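ABC transporter substrate-binding protein (Rhizobium radiobacter, PDB 6TFS) probably captures a small solute, here a sugar-glutamate conjugate, and delivers it to an ABC transporter for uptake into the cell. Local coordinates at residues A[111-116]-A[124-129]; A[332-337]-A[377-382]. One frame throughout, in Å; residues are numbered along the deposited sequence.

Contact 1 (A[111-116]-A[124-129])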
loop_
_atom_site.group_PDB
_atom_site.type_symbol
_atom_site.label_atom_id
_atom_site.label_comp_id
_atom_site.label_asym_id
_atom_site.label_seq_id
_atom_site.Cartn_x
_atom_site.Cartn_y
_atom_site.Cartn_z
ATOM N N ALA A 111 -1.029 -7.466 -16.381
ATOM C CA ALA A 111 -1.710 -7.429 -17.685
ATOM C C ALA A 111 -0.814 -7.810 -18.876
ATOM O O ALA A 111 -1.288 -8.489 -19.788
ATOM C CB ALA A 111 -2.343 -6.064 -17.912
ATOM N N ALA A 112 0.482 -7.411 -18.854
ATOM C CA ALA A 112 1.423 -7.723 -19.929
ATOM C C ALA A 112 1.882 -9.187 -19.962
ATOM O O ALA A 112 2.410 -9.600 -20.984
ATOM C CB ALA A 112 2.619 -6.779 -19.905
ATOM N N ILE A 113 1.671 -9.978 -18.882
ATOM C CA ILE A 113 2.055 -11.401 -18.889
ATOM C C ILE A 113 1.174 -12.174 -19.888
ATOM O O ILE A 113 -0.053 -12.114 -19.814
ATOM C CB ILE A 113 2.053 -12.062 -17.471
ATOM C CG1 ILE A 113 3.127 -11.424 -16.539
ATOM C CG2 ILE A 113 2.217 -13.594 -17.565
ATOM C CD1 ILE A 113 3.170 -11.943 -15.073
ATOM N N GLN A 114 1.821 -12.879 -20.823
ATOM C CA GLN A 114 1.172 -13.726 -21.816
ATOM C C GLN A 114 1.016 -15.145 -21.225
ATOM O O GLN A 114 -0.080 -15.708 -21.265
ATOM C CB GLN A 114 2.006 -13.750 -23.105
ATOM C CG GLN A 114 1.410 -14.571 -24.241
ATOM C CD GLN A 114 2.471 -14.904 -25.263
ATOM O OE1 GLN A 114 2.939 -14.046 -26.024
ATOM N NE2 GLN A 114 2.889 -16.158 -25.292
ATOM N N LYS A 115 2.114 -15.701 -20.661
ATOM C CA LYS A 115 2.139 -17.037 -20.059
ATOM C C LYS A 115 3.242 -17.218 -19.005
ATOM O O LYS A 115 4.258 -16.515 -19.012
ATOM C CB LYS A 115 2.206 -18.151 -21.130
ATOM C CG LYS A 115 3.429 -18.107 -22.041
ATOM C CD LYS A 115 3.436 -19.260 -23.031
ATOM C CE LYS A 115 4.471 -19.062 -24.111
ATOM N NZ LYS A 115 4.465 -20.178 -25.094
ATOM N N VAL A 116 2.998 -18.160 -18.082
ATOM C CA VAL A 116 3.894 -18.568 -16.995
ATOM C C VAL A 116 4.000 -20.089 -17.118
ATOM O O VAL A 116 2.983 -20.785 -17.074
ATOM C CB VAL A 116 3.391 -18.130 -15.589
ATOM C CG1 VAL A 116 4.428 -18.462 -14.521
ATOM C CG2 VAL A 116 3.050 -16.643 -15.556
ATOM N N VAL A 124 11.089 -21.652 -13.878
ATOM C CA VAL A 124 9.887 -20.900 -14.246
ATOM C C VAL A 124 10.215 -19.938 -15.381
ATOM O O VAL A 124 11.130 -19.127 -15.248
ATOM C CB VAL A 124 9.238 -20.147 -13.040
ATOM C CG1 VAL A 124 7.938 -19.447 -13.449
ATOM C CG2 VAL A 124 8.996 -21.072 -11.855
ATOM N N ARG A 125 9.472 -20.025 -16.491
ATOM C CA ARG A 125 9.624 -19.093 -17.601
ATOM C C ARG A 125 8.382 -18.191 -17.664
ATOM O O ARG A 125 7.252 -18.687 -17.694
ATOM C CB ARG A 125 9.850 -19.819 -18.937
ATOM C CG ARG A 125 10.166 -18.871 -20.098
ATOM C CD ARG A 125 10.196 -19.560 -21.452
ATOM N NE ARG A 125 11.244 -20.578 -21.526
ATOM C CZ ARG A 125 11.042 -21.847 -21.867
ATOM N NH1 ARG A 125 9.827 -22.269 -22.197
ATOM N NH2 ARG A 125 12.054 -22.703 -21.889
ATOM N N ILE A 126 8.604 -16.869 -17.691
ATOM C CA ILE A 126 7.553 -15.851 -17.796
ATOM C C ILE A 126 7.721 -15.158 -19.144
ATOM O O ILE A 126 8.795 -14.625 -19.441
ATOM C CB ILE A 126 7.569 -14.843 -16.599
ATOM C CG1 ILE A 126 7.281 -15.565 -15.270
ATOM C CG2 ILE A 126 6.572 -13.672 -16.826
ATOM C CD1 ILE A 126 7.829 -14.878 -14.036
ATOM N N THR A 127 6.656 -15.176 -19.954
ATOM C CA THR A 127 6.640 -14.544 -21.269
ATOM C C THR A 127 5.700 -13.355 -21.222
ATOM O O THR A 127 4.561 -13.480 -20.770
ATOM C CB THR A 127 6.286 -15.569 -22.369
ATOM O OG1 THR A 127 7.251 -16.620 -22.340
ATOM C CG2 THR A 127 6.271 -14.954 -23.766
ATOM N N LEU A 128 6.188 -12.204 -21.689
ATOM C CA LEU A 128 5.426 -10.960 -21.736
ATOM C C LEU A 128 4.986 -10.653 -23.175
ATOM O O LEU A 128 5.741 -10.903 -24.110
ATOM C CB LEU A 128 6.274 -9.794 -21.194
ATOM C CG LEU A 128 6.741 -9.869 -19.731
ATOM C CD1 LEU A 128 7.721 -8.762 -19.440
ATOM C CD2 LEU A 128 5.570 -9.776 -18.769
ATOM N N THR A 129 3.770 -10.101 -23.335
ATOM C CA THR A 129 3.184 -9.679 -24.618
ATOM C C THR A 129 3.897 -8.403 -25.094
ATOM O O THR A 129 4.108 -8.213 -26.288
ATOM C CB THR A 129 1.658 -9.415 -24.435
ATOM O OG1 THR A 129 1.042 -10.582 -23.895
ATOM C CG2 THR A 129 0.956 -9.055 -25.737
HETATM O O HOH W 1 -1.010 -9.678 -22.230
#
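Gln114 and Lys115 both face Thr127, and this two-against-one pairing is a classic beta bulge. Thr127 O accepts Gln114 N at 2.8 Å and, more weakly, Lys115 N at 3.3 Å, while Thr127 N returns a bond to Lys115 O at 2.9 Å. Gln114 makes the step with a helical backbone (psi -49°), after which the register has moved by one residue. On the Ala112 side of the bulge, Thr129 N reaches Ala112 O at 2.8 Å, and a water spans Ala111 O and Thr129 OG1.

Lys115 and Thr127 run side by side on the outer face, Lys115 CG resting 3.8 Å from Thr127 CB; the amide end of Gln114 lies along the CG2 methyl of the same threonine. The opposite face is apolar. Val116 CG1 meets Val124 CG1 at 3.8 Å and also touches Ile126 CG1. Ile113 has CG1 beside its own backbone N (chi1 -64°), which brings that atom to 3.7 Å from Leu128 CD2 and 4.1 Å from Ile126 CG2. An alanine here removes CG1, CG2 and CD1, and Leu128 CD2 and Ile126 CG2 would probably both lose their neighbour on the edge strand, opening a gap there.

The two strands run antiparallel, their axes 161° apart, and form a beta hairpin. Strand 113-120 is an outermost strand of a four-stranded antiparallel sheet, whereas 123-128 is interior, bonded through Val124, Ile126 and Leu128 to strand 68-73 and its approach. Helix 88-98 packs against the apolar face at Val116, Val124 and Ile126, and helix 135-138 adds Leu135 against Ile126 and Leu128.

Contact 2 (A[332-337]-A[377-382]); sequences VTMVAS and DLSPIV. With SO4 (sulfate ion), chain E.
Ser379 meets Val335 with both atoms of its side chain. CB packs 3.8 Å from Val335 CG2. One bond further, OG lies anti to the serine's own backbone N (chi1 -160°), a torsion that directs the hydroxyl at strand 332-337: it accepts Val335 N at 2.9 Å, with an N-H...O angle of 154°. The same oxygen gives its proton to Ile381 O at 2.7 Å, arriving 27° out of the carbonyl plane. One buried hydroxyl thus acts as acceptor toward strand 332-337 and as donor toward its own segment, which fixes its rotation, and its N-H...OG bond is the one hydrogen bond across the contact.

Side-chain carbons pack around this polar link, some against carbonyl oxygens. Met334, present as selenomethionine, brings CG to 3.3 Å from Ile381 O, and its side chain crosses that of Ile381 at about a right angle, SE lying 3.9 Å from Ile381 CG2. Pro380 presents its ring carbons to a backbone oxygen, CD lying 3.3 Å from Thr333 O. The apolar Val332 CG1 reaches Ile381 CD1 at 3.7 Å and also touches Pro380 CG. At the exposed edge, Thr333 OG1 donates to O2 of a sulfate ion at 2.9 Å, probably from the crystallisation liquor.

The contact joins two sheets. Strand 330-337 pairs in parallel with 358-365, whose Leu360 and Leu362 pack on Met334, as does Ala346 of helix 340-353. Helix 367-374 ends in a Schellman motif with Asp377 as C-prime residue, and from there the loop through Ser379 enters strand 381-386, which belongs to the large mixed sheet beside 240-255.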
loop_
_atom_site.group_PDB
_atom_site.type_symbol
_atom_site.label_atom_id
_atom_site.label_comp_id
_atom_site.label_asym_id
_atom_site.label_seq_id
_atom_site.Cartn_x
_atom_site.Cartn_y
_atom_site.Cartn_z
ATOM N N VAL A 332 -21.453 18.342 0.801
ATOM C CA VAL A 332 -20.977 17.046 0.316
ATOM C C VAL A 332 -20.931 16.092 1.493
ATOM O O VAL A 332 -20.423 16.458 2.556
ATOM C CB VAL A 332 -19.562 17.092 -0.354
ATOM C CG1 VAL A 332 -19.345 15.864 -1.240
ATOM C CG2 VAL A 332 -19.338 18.371 -1.140
ATOM N N THR A 333 -21.413 14.862 1.294
ATOM C CA THR A 333 -21.364 13.814 2.308
ATOM C C THR A 333 -20.342 12.789 1.874
ATOM O O THR A 333 -20.519 12.134 0.855
ATOM C CB THR A 333 -22.753 13.206 2.593
ATOM O OG1 THR A 333 -23.633 14.246 3.001
ATOM C CG2 THR A 333 -22.702 12.142 3.689
HETATM N N MSE A 334 -19.275 12.655 2.644
HETATM C CA MSE A 334 -18.212 11.707 2.334
HETATM C C MSE A 334 -18.213 10.531 3.322
HETATM O O MSE A 334 -18.230 10.737 4.538
HETATM C CB MSE A 334 -16.851 12.447 2.321
HETATM C CG MSE A 334 -15.644 11.566 2.019
HETATM SE SE MSE A 334 -13.961 12.633 1.835
HETATM C CE MSE A 334 -13.328 12.451 3.685
ATOM N N VAL A 335 -18.177 9.305 2.782
ATOM C CA VAL A 335 -18.037 8.076 3.574
ATOM C C VAL A 335 -16.546 8.067 3.970
ATOM O O VAL A 335 -15.673 8.076 3.098
ATOM C CB VAL A 335 -18.464 6.787 2.802
ATOM C CG1 VAL A 335 -18.471 5.571 3.736
ATOM C CG2 VAL A 335 -19.836 6.972 2.133
ATOM N N ALA A 336 -16.272 8.190 5.274
ATOM C CA ALA A 336 -14.910 8.342 5.784
ATOM C C ALA A 336 -14.435 7.183 6.643
ATOM O O ALA A 336 -15.124 6.764 7.571
ATOM C CB ALA A 336 -14.797 9.649 6.562
ATOM N N SER A 337 -13.227 6.708 6.364
ATOM C CA SER A 337 -12.613 5.635 7.137
ATOM C C SER A 337 -12.369 6.035 8.607
ATOM O O SER A 337 -11.988 7.175 8.894
ATOM C CB SER A 337 -11.281 5.236 6.510
ATOM O OG SER A 337 -10.581 4.387 7.401
ATOM N N ASP A 377 -18.626 2.406 -5.384
ATOM C CA ASP A 377 -18.963 3.798 -5.721
ATOM C C ASP A 377 -19.945 4.427 -4.727
ATOM O O ASP A 377 -20.811 5.191 -5.134
ATOM C CB ASP A 377 -19.520 3.898 -7.168
ATOM C CG ASP A 377 -18.507 4.287 -8.226
ATOM O OD1 ASP A 377 -17.494 4.937 -7.876
ATOM O OD2 ASP A 377 -18.723 3.946 -9.400
ATOM N N LEU A 378 -19.819 4.103 -3.429
ATOM C CA LEU A 378 -20.766 4.615 -2.439
ATOM C C LEU A 378 -20.396 5.991 -1.874
ATOM O O LEU A 378 -21.180 6.566 -1.122
ATOM C CB LEU A 378 -21.013 3.588 -1.319
ATOM C CG LEU A 378 -21.851 2.362 -1.714
ATOM C CD1 LEU A 378 -21.792 1.282 -0.637
ATOM C CD2 LEU A 378 -23.311 2.745 -2.025
ATOM N N SER A 379 -19.233 6.538 -2.265
ATOM C CA SER A 379 -18.822 7.852 -1.802
ATOM C C SER A 379 -18.520 8.789 -2.983
ATOM O O SER A 379 -17.793 8.391 -3.900
ATOM C CB SER A 379 -17.630 7.747 -0.852
ATOM O OG SER A 379 -17.511 8.918 -0.064
ATOM N N PRO A 380 -19.077 10.026 -2.987
ATOM C CA PRO A 380 -18.806 10.955 -4.107
ATOM C C PRO A 380 -17.346 11.419 -4.162
ATOM O O PRO A 380 -16.849 11.766 -5.228
ATOM C CB PRO A 380 -19.776 12.119 -3.847
ATOM C CG PRO A 380 -19.996 12.105 -2.381
ATOM C CD PRO A 380 -19.973 10.641 -1.983
ATOM N N ILE A 381 -16.683 11.448 -2.992
ATOM C CA ILE A 381 -15.277 11.798 -2.801
ATOM C C ILE A 381 -14.676 10.706 -1.918
ATOM O O ILE A 381 -15.322 10.259 -0.970
ATOM C CB ILE A 381 -15.059 13.231 -2.205
ATOM C CG1 ILE A 381 -15.671 14.322 -3.119
ATOM C CG2 ILE A 381 -13.559 13.519 -1.947
ATOM C CD1 ILE A 381 -15.861 15.677 -2.446
ATOM N N VAL A 382 -13.440 10.287 -2.234
ATOM C CA VAL A 382 -12.722 9.265 -1.481
ATOM C C VAL A 382 -11.396 9.814 -0.994
ATOM O O VAL A 382 -10.540 10.176 -1.808
ATOM C CB VAL A 382 -12.544 7.933 -2.272
ATOM C CG1 VAL A 382 -11.689 6.915 -1.488
ATOM C CG2 VAL A 382 -13.891 7.333 -2.667
HETATM S S SO4 E . -25.048 14.227 -0.938
HETATM O O1 SO4 E . -25.870 13.044 -0.668
HETATM O O2 SO4 E . -24.667 14.857 0.316
HETATM O O3 SO4 E . -23.822 13.832 -1.640
HETATM O O4 SO4 E . -25.807 15.184 -1.747
#

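How the contacts relate
No element is common to the two contacts, whose centres stand 38 Å apart with about 21 Å between nearest atoms. Contact 1 is local: a hairpin, seven residues between its segments, at the margin of a four-stranded sheet, with one face polar and exposed and the other buried. Contact 2 is more deeply buried and closes 39 intervening residues, bringing separate sheets together. Their chemistry follows. Several backbone bonds carry 111-116 against 124-129, whereas a single serine hydroxyl and apolar packing hold 332-337 to 377-382. In contact 2 the side chain of Met334 is about 11 Å from the bound sugar-glutamate conjugate.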